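PDB 5XBU: endo-beta-1,4-glucanase from Ampullaria crossean, which probably hydrolyses internal beta-1,4-glucosidic bonds of cellulose, as a glycoside hydrolase family 45 endoglucanase. Local coordinates for residues P23-T28 against P158-E163; H14-F19 against G136-F141; F49-Q54 against Q172-Q177; G79-L84 against V105-N110. All blocks are in the same frame, centred on the assembly; numbering follows the deposited sequence.

Contact 1 of 4, residues P23-T28 against P158-E163; sequences PCASTT and PEVTWE
A25 and V160 form a hydrogen-bonded antiparallel pair. A25 N donates to V160 O at 2.8 Å, and V160 N to A25 O at 3.0 Å. Beyond the non-hydrogen-bonded pair C24 and T161, W162 N bonds to P23 O at 3.1 Å. CA-H...O contacts fill in between these bonds, with C24 CA 3.1 Å from V160 O.

A side-chain bond continues the ladder. T27 OG1 donates to P158 O at 2.9 Å, in the carbonyl plane and on a lone pair. T27 OG1 sits between its backbone N and carbonyl carbon (chi1 73°), which leaves CG2 to touch V160 CG2 at 3.9 Å. A water accepts from T27 N.

The apolar contacts lie on the face of A25 and V160, where A25 CB meets V160 CG2 at 3.8 Å. The P23 ring crosses the W162 side chain at about a right angle, with P23 CG 3.6 Å from W162 NE1. That NE1 is hydrogen-bonded to E138. C24 points off the pairing to its disulfide with C9.

Segments 23-28 and 160-163 run with N-to-C directions 113° apart; their strands, 22-30 and 160-165, belong to the curled sheet of the double-psi beta-barrel fold of family 45 endoglucanases.

Contact 2 of 4, residues H14-F19 against G136-F141; sequences HGVRRF and GYEVHF
R17 lays its aliphatic chain along G136 and Y137, the tight part of the contact. R17 N donates to G136 O at 3.0 Å. R17 CD sits over one face of the Y137 ring, a CH-pi contact 4.0 Å from the ring centroid. The chain from CG to NE is extended (chi2 and chi3 both -178°), which carries CD over the ring and the guanidinium on to C9 O. A CB on G136 would probably clash with R17 NE. Y137 OH in turn bonds to E159.

The other side is looser. V16 CG1 only brushes E138, 4.0 Å from OE1. R18 NH2 stands 4.4 Å from E138 OE1, with the oxygen well out of the guanidinium plane. Each has a firmer partner: D12 for R18, and W162 for E138. A water donates to R17 O at 2.8 Å and accepts from E138 N at 2.9 Å.

The segments are thus joined by one backbone bond, one water and a CH-pi contact; R18 and E138 probably attract only weakly.

Contact 3 of 4, residues F49-Q54 against Q172-Q177; sequences FPWNLQ and QANYQQ
W51 lays its indole against N174, and the two flat groups stack with planes 9° apart. N174 CB lies over the six-membered ring, 3.4 Å from its centroid. N174 ND2 reaches over the five-membered ring, 3.5 Å from W51 CD1. N174 OD1 bonds to K55, which helps fix the amide. The opposite face of the indole carries N52 CB. W51 is held between its own helix and the helix of N174.

The edge of the indole makes the polar bond. W51 NE1 donates to Q177 OE1 at 2.9 Å, on a lone pair in the carbonyl plane. The acceptor lies close to the ring plane, and amide and indole are nearly coplanar.

The Q177 amide also stacks on the F49 ring, with planes 14° apart. Q177 OE1 lies over the centre of that ring, and Q177 CG touches F49 CE2 at 3.4 Å. Q177 CG stands between its backbone N and carbonyl carbon (chi1 69°); the extended chain beyond it brings one amide to both aromatic residues.

A leucine in place of W51 would probably leave Q177 OE1 without its donor and open a gap beneath N174.

This is amide-aromatic stacking between two short helices, 50-54 and 169-175, and the residues flanking them, F49 and Q177, at the surface beside the barrel.

Contact 4 of 4, residues G79-L84 against V105-N110; sequences GKCVRL and VFMVTN
An antiparallel ladder joins strands 81-86 and 104-108 of the barrel sheet. V82 and F106 form a hydrogen-bonded pair: V82 N donates to F106 O at 2.9 Å, and F106 N to V82 O at 2.8 Å. V108 N bonds to K80 O at 2.8 Å, nearly straight at the hydrogen (177°). G79 N closes the end on V108 O.

C81, M107, R83 and V105 point to one face. There C81 SG, disulfide-bonded to C167, touches M107 CB at 3.7 Å. C81 CB meets V105 CG1 at 3.8 Å.

V82 and F106 lie on the opposite face. With CG anti to the carbonyl carbon (chi1 -53°), the end of L84 swings in to F106, L84 CD1 packing on F106 CD1 at 3.7 Å and crossing it at about a right angle. An alanine at L84 is likely to leave the F106 ring freer to shift.

Strand 160-165 flanks strand 81-86 on its other edge, and strand 57-60 pairs with strand 104-108. F141 and L143 of strand 140-144 pack against V82, L84 and F106.

In the fold
Contacts 1 and 4 are buried strand pairings in one sheet, where backbone bonds and apolar side chains do the work. They meet through neighbouring strands 160-165 and 81-86: W162 packs on V82 and L84, and E163 makes a salt bridge to R83. Contact 2 is partly buried and joins strand 17-19 and the residues before it to the loop ahead of strand 140-144. It relies on one backbone bond, a water and an arginine chain. It meets contact 1 where S26 OG bonds to H140 ND1. Contact 3 is a surface contact of two short helices and their flanking residues, held by amide and aromatic groups. It lies across the chain's centre from contacts 1 and 2 but reaches contact 4 through M107.

Contact 1 of 4, residues P23-T28 against P158-E163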
loop_
_atom_site.group_PDB
_atom_site.type_symbol
_atom_site.label_atom_id
_atom_site.label_comp_id
_atom_site.label_asym_id
_atom_site.label_seq_id
_atom_site.Cartn_x
_atom_site.Cartn_y
_atom_site.Cartn_z
ATOM N N PRO A 23 -5.739 1.317 13.027
ATOM C CA PRO A 23 -5.843 2.281 11.938
ATOM C C PRO A 23 -6.299 1.598 10.655
ATOM O O PRO A 23 -5.898 0.474 10.349
ATOM C CB PRO A 23 -4.407 2.782 11.786
ATOM C CG PRO A 23 -3.575 1.588 12.163
ATOM C CD PRO A 23 -4.338 0.963 13.330
ATOM N N CYS A 24 -7.121 2.316 9.897
ATOM C CA CYS A 24 -7.534 1.842 8.597
ATOM C C CYS A 24 -6.709 2.452 7.472
ATOM O O CYS A 24 -6.092 3.507 7.615
ATOM C CB CYS A 24 -9.015 2.105 8.388
ATOM S SG CYS A 24 -9.965 1.252 9.669
ATOM N N ALA A 25 -6.748 1.773 6.338
ATOM C CA ALA A 25 -6.158 2.233 5.103
ATOM C C ALA A 25 -7.160 2.028 3.988
ATOM O O ALA A 25 -7.963 1.081 4.016
ATOM C CB ALA A 25 -4.885 1.475 4.762
ATOM N N SER A 26 -7.098 2.908 3.001
ATOM C CA SER A 26 -7.732 2.644 1.723
ATOM C C SER A 26 -6.781 1.864 0.827
ATOM O O SER A 26 -5.562 1.840 1.041
ATOM C CB SER A 26 -8.178 3.948 1.070
ATOM O OG SER A 26 -7.190 4.966 1.155
ATOM N N THR A 27 -7.365 1.202 -0.176
ATOM C CA THR A 27 -6.604 0.464 -1.158
ATOM C C THR A 27 -7.171 0.722 -2.545
ATOM O O THR A 27 -8.357 0.978 -2.719
ATOM C CB THR A 27 -6.560 -1.059 -0.875
ATOM O OG1 THR A 27 -7.823 -1.669 -1.166
ATOM C CG2 THR A 27 -6.138 -1.414 0.529
ATOM N N THR A 28 -6.290 0.603 -3.543
ATOM C CA THR A 28 -6.643 0.540 -4.956
ATOM C C THR A 28 -5.758 -0.529 -5.588
ATOM O O THR A 28 -4.928 -1.152 -4.913
ATOM C CB THR A 28 -6.503 1.902 -5.664
ATOM O OG1 THR A 28 -5.213 2.460 -5.416
ATOM C CG2 THR A 28 -7.573 2.907 -5.247
ATOM N N PRO A 158 -10.982 -2.514 -1.305
ATOM C CA PRO A 158 -11.556 -2.643 0.037
ATOM C C PRO A 158 -10.900 -1.700 1.029
ATOM O O PRO A 158 -9.696 -1.413 0.969
ATOM C CB PRO A 158 -11.250 -4.092 0.417
ATOM C CG PRO A 158 -10.009 -4.420 -0.389
ATOM C CD PRO A 158 -10.240 -3.723 -1.684
ATOM N N GLU A 159 -11.699 -1.293 2.004
ATOM C CA GLU A 159 -11.210 -0.717 3.252
ATOM C C GLU A 159 -10.562 -1.813 4.086
ATOM O O GLU A 159 -11.091 -2.931 4.181
ATOM C CB GLU A 159 -12.421 -0.141 4.010
ATOM C CG GLU A 159 -12.098 0.564 5.310
ATOM C CD GLU A 159 -13.385 1.031 5.995
ATOM O OE1 GLU A 159 -13.570 2.258 6.183
ATOM O OE2 GLU A 159 -14.205 0.153 6.349
ATOM N N VAL A 160 -9.411 -1.510 4.694
ATOM C CA VAL A 160 -8.692 -2.506 5.472
ATOM C C VAL A 160 -8.201 -1.869 6.766
ATOM O O VAL A 160 -8.046 -0.650 6.857
ATOM C CB VAL A 160 -7.483 -3.086 4.694
ATOM C CG1 VAL A 160 -7.948 -3.717 3.370
ATOM C CG2 VAL A 160 -6.446 -1.988 4.397
ATOM N N THR A 161 -7.914 -2.707 7.754
ATOM C CA THR A 161 -6.997 -2.320 8.809
ATOM C C THR A 161 -5.582 -2.719 8.395
ATOM O O THR A 161 -5.396 -3.667 7.625
ATOM C CB THR A 161 -7.356 -2.910 10.171
ATOM O OG1 THR A 161 -7.364 -4.338 10.120
ATOM C CG2 THR A 161 -8.712 -2.381 10.656
ATOM N N TRP A 162 -4.584 -1.964 8.877
ATOM C CA TRP A 162 -3.220 -2.184 8.422
ATOM C C TRP A 162 -2.263 -2.224 9.602
ATOM O O TRP A 162 -2.431 -1.513 10.603
ATOM C CB TRP A 162 -2.783 -1.110 7.395
ATOM C CG TRP A 162 -2.305 0.196 7.993
ATOM C CD1 TRP A 162 -3.027 1.267 8.458
ATOM C CD2 TRP A 162 -0.926 0.557 8.178
ATOM N NE1 TRP A 162 -2.192 2.234 8.931
ATOM C CE2 TRP A 162 -0.900 1.821 8.777
ATOM C CE3 TRP A 162 0.290 -0.081 7.895
ATOM C CZ2 TRP A 162 0.283 2.473 9.073
ATOM C CZ3 TRP A 162 1.450 0.558 8.174
ATOM C CH2 TRP A 162 1.441 1.829 8.773
ATOM N N GLU A 163 -1.231 -3.059 9.481
ATOM C CA GLU A 163 -0.125 -3.009 10.427
ATOM C C GLU A 163 1.124 -3.516 9.751
ATOM O O GLU A 163 1.060 -4.326 8.829
ATOM C CB GLU A 163 -0.336 -3.839 11.696
ATOM C CG GLU A 163 -0.615 -5.294 11.389
ATOM C CD GLU A 163 -0.703 -6.196 12.622
ATOM O OE1 GLU A 163 -1.189 -7.338 12.495
ATOM O OE2 GLU A 163 -0.270 -5.781 13.701
HETATM O O HOH W 1 -10.357 1.719 -0.029
#

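Contact 2 of 4, residues H14-F19 against G136-F141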
loop_
_atom_site.group_PDB
_atom_site.type_symbol
_atom_site.label_atom_id
_atom_site.label_comp_id
_atom_site.label_asym_id
_atom_site.label_seq_id
_atom_site.Cartn_x
_atom_site.Cartn_y
_atom_site.Cartn_z
ATOM N N HIS A 14 -9.512 13.228 15.615
ATOM C CA HIS A 14 -8.506 13.880 14.788
ATOM C C HIS A 14 -8.736 13.626 13.313
ATOM O O HIS A 14 -7.895 13.995 12.497
ATOM C CB HIS A 14 -7.110 13.417 15.191
ATOM C CG HIS A 14 -6.847 13.616 16.641
ATOM N ND1 HIS A 14 -6.886 12.591 17.563
ATOM C CD2 HIS A 14 -6.651 14.749 17.348
ATOM C CE1 HIS A 14 -6.679 13.083 18.773
ATOM N NE2 HIS A 14 -6.520 14.392 18.670
ATOM N N GLY A 15 -9.854 12.980 12.963
ATOM C CA GLY A 15 -10.206 12.707 11.594
ATOM C C GLY A 15 -9.673 11.413 11.021
ATOM O O GLY A 15 -9.946 11.120 9.859
ATOM N N VAL A 16 -8.943 10.630 11.794
ATOM C CA VAL A 16 -8.308 9.420 11.281
ATOM C C VAL A 16 -9.303 8.266 11.411
ATOM O O VAL A 16 -9.777 7.961 12.508
ATOM C CB VAL A 16 -7.025 9.108 12.048
ATOM C CG1 VAL A 16 -6.438 7.814 11.549
ATOM C CG2 VAL A 16 -6.015 10.246 11.861
ATOM N N ARG A 17 -9.588 7.596 10.300
ATOM C CA ARG A 17 -10.507 6.467 10.343
ATOM C C ARG A 17 -9.849 5.258 10.985
ATOM O O ARG A 17 -8.725 4.873 10.624
ATOM C CB ARG A 17 -11.024 6.154 8.943
ATOM C CG ARG A 17 -12.046 7.177 8.479
ATOM C CD ARG A 17 -12.582 6.832 7.111
ATOM N NE ARG A 17 -13.533 7.817 6.610
ATOM C CZ ARG A 17 -14.854 7.769 6.784
ATOM N NH1 ARG A 17 -15.410 6.796 7.495
ATOM N NH2 ARG A 17 -15.593 8.704 6.235
ATOM N N ARG A 18 -10.561 4.668 11.948
ATOM C CA ARG A 18 -10.072 3.540 12.723
ATOM C C ARG A 18 -11.170 2.505 12.868
ATOM O O ARG A 18 -12.349 2.797 12.695
ATOM C CB ARG A 18 -9.621 3.987 14.107
ATOM C CG ARG A 18 -8.499 5.064 14.023
ATOM C CD ARG A 18 -7.932 5.370 15.394
ATOM N NE ARG A 18 -6.896 6.407 15.286
ATOM C CZ ARG A 18 -5.618 6.229 14.928
ATOM N NH1 ARG A 18 -5.146 5.021 14.644
ATOM N NH2 ARG A 18 -4.805 7.289 14.843
ATOM N N PHE A 19 -10.775 1.299 13.259
ATOM C CA PHE A 19 -11.719 0.188 13.387
ATOM C C PHE A 19 -11.265 -0.628 14.576
ATOM O O PHE A 19 -10.190 -1.220 14.525
ATOM C CB PHE A 19 -11.711 -0.634 12.093
ATOM C CG PHE A 19 -12.704 -1.742 12.033
ATOM C CD1 PHE A 19 -13.993 -1.505 11.602
ATOM C CD2 PHE A 19 -12.314 -3.045 12.285
ATOM C CE1 PHE A 19 -14.886 -2.537 11.484
ATOM C CE2 PHE A 19 -13.184 -4.075 12.163
ATOM C CZ PHE A 19 -14.465 -3.816 11.773
ATOM N N GLY A 136 -10.465 10.008 4.341
ATOM C CA GLY A 136 -10.311 9.910 5.775
ATOM C C GLY A 136 -9.321 8.881 6.266
ATOM O O GLY A 136 -9.299 8.607 7.473
ATOM N N TYR A 137 -8.456 8.363 5.392
ATOM C CA TYR A 137 -7.490 7.347 5.804
ATOM C C TYR A 137 -6.097 7.939 5.936
ATOM O O TYR A 137 -5.664 8.745 5.106
ATOM C CB TYR A 137 -7.457 6.169 4.807
ATOM C CG TYR A 137 -8.814 5.527 4.695
ATOM C CD1 TYR A 137 -9.247 4.654 5.668
ATOM C CD2 TYR A 137 -9.645 5.840 3.640
ATOM C CE1 TYR A 137 -10.530 4.085 5.612
ATOM C CE2 TYR A 137 -10.937 5.276 3.566
ATOM C CZ TYR A 137 -11.344 4.398 4.546
ATOM O OH TYR A 137 -12.631 3.880 4.441
ATOM N N GLU A 138 -5.381 7.487 6.959
ATOM C CA GLU A 138 -4.020 7.983 7.218
ATOM C C GLU A 138 -2.975 7.462 6.246
ATOM O O GLU A 138 -1.844 7.960 6.263
ATOM C CB GLU A 138 -3.570 7.670 8.636
ATOM C CG GLU A 138 -3.346 6.213 8.899
ATOM C CD GLU A 138 -2.712 5.899 10.228
ATOM O OE1 GLU A 138 -2.613 6.807 11.097
ATOM O OE2 GLU A 138 -2.264 4.740 10.393
ATOM N N VAL A 139 -3.295 6.430 5.477
ATOM C CA VAL A 139 -2.367 5.825 4.543
ATOM C C VAL A 139 -3.193 5.132 3.475
ATOM O O VAL A 139 -4.350 4.747 3.704
ATOM C CB VAL A 139 -1.407 4.842 5.261
ATOM C CG1 VAL A 139 -2.111 3.630 5.778
ATOM C CG2 VAL A 139 -0.216 4.478 4.393
ATOM N N HIS A 140 -2.589 4.989 2.299
ATOM C CA HIS A 140 -3.183 4.308 1.160
ATOM C C HIS A 140 -2.202 3.267 0.651
ATOM O O HIS A 140 -1.008 3.543 0.546
ATOM C CB HIS A 140 -3.505 5.291 0.056
ATOM C CG HIS A 140 -4.246 4.677 -1.067
ATOM N ND1 HIS A 140 -5.596 4.436 -0.967
ATOM C CD2 HIS A 140 -3.824 4.206 -2.265
ATOM C CE1 HIS A 140 -5.972 3.837 -2.081
ATOM N NE2 HIS A 140 -4.929 3.689 -2.888
ATOM N N PHE A 141 -2.706 2.100 0.267
ATOM C CA PHE A 141 -1.901 1.052 -0.365
ATOM C C PHE A 141 -2.418 0.790 -1.772
ATOM O O PHE A 141 -3.530 0.286 -1.940
ATOM C CB PHE A 141 -1.854 -0.222 0.473
ATOM C CG PHE A 141 -1.183 0.003 1.787
ATOM C CD1 PHE A 141 0.209 0.144 1.855
ATOM C CD2 PHE A 141 -1.917 0.153 2.968
ATOM C CE1 PHE A 141 0.839 0.419 3.048
ATOM C CE2 PHE A 141 -1.272 0.413 4.163
ATOM C CZ PHE A 141 0.093 0.553 4.215
HETATM O O HOH W 2 -6.875 5.822 8.732
#

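Contact 3 of 4, residues F49-Q54 against Q172-Q177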
loop_
_atom_site.group_PDB
_atom_site.type_symbol
_atom_site.label_atom_id
_atom_site.label_comp_id
_atom_site.label_asym_id
_atom_site.label_seq_id
_atom_site.Cartn_x
_atom_site.Cartn_y
_atom_site.Cartn_z
ATOM N N PHE A 49 11.954 -7.200 -11.639
ATOM C CA PHE A 49 12.004 -8.646 -11.528
ATOM C C PHE A 49 10.594 -9.207 -11.677
ATOM O O PHE A 49 9.631 -8.602 -11.180
ATOM C CB PHE A 49 12.552 -9.082 -10.172
ATOM C CG PHE A 49 13.943 -8.587 -9.859
ATOM C CD1 PHE A 49 15.009 -8.886 -10.671
ATOM C CD2 PHE A 49 14.189 -7.850 -8.718
ATOM C CE1 PHE A 49 16.298 -8.472 -10.388
ATOM C CE2 PHE A 49 15.461 -7.426 -8.403
ATOM C CZ PHE A 49 16.529 -7.727 -9.245
ATOM N N PRO A 50 10.437 -10.364 -12.321
ATOM C CA PRO A 50 9.092 -10.939 -12.447
ATOM C C PRO A 50 8.358 -11.040 -11.126
ATOM O O PRO A 50 7.145 -10.785 -11.082
ATOM C CB PRO A 50 9.351 -12.305 -13.109
ATOM C CG PRO A 50 10.544 -12.013 -14.019
ATOM C CD PRO A 50 11.427 -11.088 -13.151
ATOM N N TRP A 51 9.040 -11.422 -10.041
ATOM C CA TRP A 51 8.327 -11.543 -8.772
ATOM C C TRP A 51 7.659 -10.236 -8.362
ATOM O O TRP A 51 6.634 -10.253 -7.663
ATOM C CB TRP A 51 9.221 -12.078 -7.659
ATOM C CG TRP A 51 10.385 -11.187 -7.282
ATOM C CD1 TRP A 51 11.686 -11.353 -7.643
ATOM C CD2 TRP A 51 10.350 -10.027 -6.432
ATOM N NE1 TRP A 51 12.452 -10.367 -7.089
ATOM C CE2 TRP A 51 11.655 -9.536 -6.344
ATOM C CE3 TRP A 51 9.337 -9.383 -5.719
ATOM C CZ2 TRP A 51 11.968 -8.408 -5.591
ATOM C CZ3 TRP A 51 9.649 -8.256 -4.976
ATOM C CH2 TRP A 51 10.964 -7.777 -4.920
ATOM N N ASN A 52 8.242 -9.102 -8.740
ATOM C CA ASN A 52 7.702 -7.792 -8.378
ATOM C C ASN A 52 6.510 -7.374 -9.242
ATOM O O ASN A 52 5.846 -6.379 -8.942
ATOM C CB ASN A 52 8.847 -6.769 -8.402
ATOM C CG ASN A 52 8.453 -5.461 -7.787
ATOM O OD1 ASN A 52 7.773 -5.426 -6.761
ATOM N ND2 ASN A 52 8.892 -4.365 -8.405
ATOM N N LEU A 53 6.184 -8.149 -10.270
ATOM C CA LEU A 53 4.927 -8.037 -10.994
ATOM C C LEU A 53 3.906 -9.075 -10.562
ATOM O O LEU A 53 2.714 -8.895 -10.825
ATOM C CB LEU A 53 5.197 -8.205 -12.505
ATOM C CG LEU A 53 6.028 -7.088 -13.113
ATOM C CD1 LEU A 53 6.272 -7.373 -14.570
ATOM C CD2 LEU A 53 5.360 -5.714 -12.935
ATOM N N GLN A 54 4.350 -10.158 -9.917
ATOM C CA GLN A 54 3.518 -11.333 -9.665
ATOM C C GLN A 54 3.008 -11.449 -8.234
ATOM O O GLN A 54 1.941 -12.049 -8.014
ATOM C CB GLN A 54 4.323 -12.606 -9.958
ATOM C CG GLN A 54 4.718 -12.781 -11.396
ATOM C CD GLN A 54 5.841 -13.782 -11.567
ATOM O OE1 GLN A 54 6.573 -14.098 -10.631
ATOM N NE2 GLN A 54 5.988 -14.288 -12.788
ATOM N N GLN A 172 11.166 -11.614 1.912
ATOM C CA GLN A 172 12.414 -11.087 2.445
ATOM C C GLN A 172 13.589 -11.430 1.534
ATOM O O GLN A 172 14.473 -10.594 1.289
ATOM C CB GLN A 172 12.611 -11.649 3.846
ATOM C CG GLN A 172 13.772 -11.066 4.587
ATOM C CD GLN A 172 13.389 -9.826 5.362
ATOM O OE1 GLN A 172 12.321 -9.246 5.161
ATOM N NE2 GLN A 172 14.263 -9.420 6.269
ATOM N N ALA A 173 13.604 -12.656 1.002
ATOM C CA ALA A 173 14.652 -13.057 0.073
ATOM C C ALA A 173 14.544 -12.310 -1.249
ATOM O O ALA A 173 15.561 -11.911 -1.827
ATOM C CB ALA A 173 14.625 -14.571 -0.134
ATOM N N ASN A 174 13.319 -12.133 -1.756
ATOM C CA ASN A 174 13.124 -11.329 -2.957
ATOM C C ASN A 174 13.713 -9.936 -2.772
ATOM O O ASN A 174 14.409 -9.413 -3.647
ATOM C CB ASN A 174 11.624 -11.168 -3.262
ATOM C CG ASN A 174 10.932 -12.414 -3.812
ATOM O OD1 ASN A 174 9.763 -12.623 -3.509
ATOM N ND2 ASN A 174 11.595 -13.189 -4.655
ATOM N N TYR A 175 13.408 -9.298 -1.633
ATOM C CA TYR A 175 13.801 -7.908 -1.430
ATOM C C TYR A 175 15.321 -7.740 -1.434
ATOM O O TYR A 175 15.835 -6.681 -1.798
ATOM C CB TYR A 175 13.194 -7.346 -0.123
ATOM C CG TYR A 175 13.451 -5.859 -0.049
ATOM C CD1 TYR A 175 12.879 -4.993 -0.984
ATOM C CD2 TYR A 175 14.355 -5.328 0.866
ATOM C CE1 TYR A 175 13.209 -3.646 -1.025
ATOM C CE2 TYR A 175 14.674 -3.965 0.858
ATOM C CZ TYR A 175 14.107 -3.158 -0.100
ATOM O OH TYR A 175 14.449 -1.824 -0.148
ATOM N N GLN A 176 16.044 -8.782 -1.033
ATOM C CA GLN A 176 17.503 -8.721 -0.996
ATOM C C GLN A 176 18.107 -8.394 -2.346
ATOM O O GLN A 176 19.208 -7.842 -2.407
ATOM C CB GLN A 176 18.058 -10.015 -0.405
ATOM C CG GLN A 176 17.757 -10.074 1.079
ATOM C CD GLN A 176 17.833 -11.437 1.706
ATOM O OE1 GLN A 176 18.039 -12.446 1.041
ATOM N NE2 GLN A 176 17.666 -11.464 3.023
ATOM N N GLN A 177 17.418 -8.711 -3.437
ATOM C CA GLN A 177 17.968 -8.351 -4.732
ATOM C C GLN A 177 17.527 -6.984 -5.240
ATOM O O GLN A 177 17.999 -6.566 -6.301
ATOM C CB GLN A 177 17.890 -9.452 -5.779
ATOM C CG GLN A 177 16.534 -9.706 -6.179
ATOM C CD GLN A 177 16.353 -10.807 -7.264
ATOM O OE1 GLN A 177 15.204 -11.210 -7.570
ATOM N NE2 GLN A 177 17.464 -11.277 -7.853
#

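Contact 4 of 4, residues G79-L84 against V105-N110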
loop_
_atom_site.group_PDB
_atom_site.type_symbol
_atom_site.label_atom_id
_atom_site.label_comp_id
_atom_site.label_asym_id
_atom_site.label_seq_id
_atom_site.Cartn_x
_atom_site.Cartn_y
_atom_site.Cartn_z
ATOM N N GLY A 79 10.755 -2.292 1.321
ATOM C CA GLY A 79 11.001 -3.594 1.872
ATOM C C GLY A 79 10.258 -3.918 3.141
ATOM O O GLY A 79 10.346 -5.061 3.617
ATOM N N LYS A 80 9.493 -2.980 3.694
ATOM C CA LYS A 80 8.610 -3.316 4.812
ATOM C C LYS A 80 7.444 -4.132 4.299
ATOM O O LYS A 80 7.063 -4.030 3.142
ATOM C CB LYS A 80 8.036 -2.048 5.477
ATOM C CG LYS A 80 9.049 -1.155 6.157
ATOM C CD LYS A 80 9.557 -1.827 7.421
ATOM C CE LYS A 80 10.325 -0.849 8.300
ATOM N NZ LYS A 80 9.453 0.226 8.926
ATOM N N CYS A 81 6.867 -4.932 5.181
ATOM C CA CYS A 81 5.642 -5.648 4.877
ATOM C C CYS A 81 4.506 -5.148 5.760
ATOM O O CYS A 81 4.694 -4.771 6.925
ATOM C CB CYS A 81 5.817 -7.157 5.056
ATOM S SG CYS A 81 6.804 -7.863 3.700
ATOM N N VAL A 82 3.315 -5.144 5.175
ATOM C CA VAL A 82 2.102 -4.722 5.848
ATOM C C VAL A 82 1.052 -5.824 5.694
ATOM O O VAL A 82 0.870 -6.375 4.604
ATOM C CB VAL A 82 1.573 -3.363 5.336
ATOM C CG1 VAL A 82 2.548 -2.242 5.709
ATOM C CG2 VAL A 82 1.246 -3.353 3.876
ATOM N N ARG A 83 0.371 -6.140 6.789
ATOM C CA ARG A 83 -0.774 -7.036 6.744
ATOM C C ARG A 83 -2.010 -6.171 6.622
ATOM O O ARG A 83 -2.205 -5.244 7.421
ATOM C CB ARG A 83 -0.865 -7.891 8.002
ATOM C CG ARG A 83 -2.106 -8.784 7.991
ATOM C CD ARG A 83 -2.195 -9.731 9.159
ATOM N NE ARG A 83 -1.112 -10.711 9.146
ATOM C CZ ARG A 83 -0.168 -10.781 10.071
ATOM N NH1 ARG A 83 -0.175 -9.928 11.086
ATOM N NH2 ARG A 83 0.773 -11.711 9.987
ATOM N N LEU A 84 -2.815 -6.455 5.605
ATOM C CA LEU A 84 -4.037 -5.732 5.319
ATOM C C LEU A 84 -5.223 -6.667 5.526
ATOM O O LEU A 84 -5.282 -7.740 4.912
ATOM C CB LEU A 84 -4.036 -5.179 3.906
ATOM C CG LEU A 84 -2.806 -4.339 3.531
ATOM C CD1 LEU A 84 -2.998 -3.725 2.165
ATOM C CD2 LEU A 84 -2.555 -3.244 4.567
ATOM N N VAL A 105 -0.659 -10.187 3.338
ATOM C CA VAL A 105 0.581 -9.452 3.572
ATOM C C VAL A 105 1.155 -8.991 2.239
ATOM O O VAL A 105 1.327 -9.790 1.310
ATOM C CB VAL A 105 1.592 -10.302 4.359
ATOM C CG1 VAL A 105 2.944 -9.578 4.506
ATOM C CG2 VAL A 105 1.052 -10.706 5.729
ATOM N N PHE A 106 1.491 -7.703 2.161
ATOM C CA PHE A 106 2.087 -7.102 0.979
ATOM C C PHE A 106 3.437 -6.502 1.350
ATOM O O PHE A 106 3.595 -5.917 2.428
ATOM C CB PHE A 106 1.223 -5.981 0.411
ATOM C CG PHE A 106 -0.127 -6.448 -0.078
ATOM C CD1 PHE A 106 -1.163 -6.623 0.820
ATOM C CD2 PHE A 106 -0.349 -6.723 -1.419
ATOM C CE1 PHE A 106 -2.407 -7.074 0.389
ATOM C CE2 PHE A 106 -1.585 -7.178 -1.866
ATOM C CZ PHE A 106 -2.607 -7.354 -0.942
ATOM N N MET A 107 4.394 -6.568 0.436
ATOM C CA MET A 107 5.687 -5.915 0.619
ATOM C C MET A 107 5.751 -4.607 -0.150
ATOM O O MET A 107 5.336 -4.525 -1.310
ATOM C CB MET A 107 6.820 -6.852 0.185
ATOM C CG MET A 107 8.208 -6.271 0.502
ATOM S SD MET A 107 9.519 -7.496 0.382
ATOM C CE MET A 107 9.583 -7.738 -1.405
ATOM N N VAL A 108 6.296 -3.577 0.505
ATOM C CA VAL A 108 6.502 -2.279 -0.121
ATOM C C VAL A 108 7.650 -2.366 -1.118
ATOM O O VAL A 108 8.801 -2.590 -0.736
ATOM C CB VAL A 108 6.819 -1.219 0.942
ATOM C CG1 VAL A 108 7.116 0.097 0.286
ATOM C CG2 VAL A 108 5.679 -1.134 1.970
ATOM N N THR A 109 7.334 -2.153 -2.400
ATOM C CA THR A 109 8.350 -2.161 -3.451
ATOM C C THR A 109 8.284 -0.936 -4.339
ATOM O O THR A 109 9.124 -0.801 -5.238
ATOM C CB THR A 109 8.275 -3.419 -4.315
ATOM O OG1 THR A 109 7.049 -3.363 -5.036
ATOM C CG2 THR A 109 8.384 -4.679 -3.509
ATOM N N ASN A 110 7.345 -0.022 -4.107
ATOM C CA ASN A 110 7.167 1.122 -4.977
ATOM C C ASN A 110 6.462 2.200 -4.166
ATOM O O ASN A 110 6.105 1.971 -3.012
ATOM C CB ASN A 110 6.414 0.651 -6.226
ATOM C CG ASN A 110 6.392 1.656 -7.353
ATOM O OD1 ASN A 110 7.189 2.587 -7.415
ATOM N ND2 ASN A 110 5.468 1.458 -8.280
#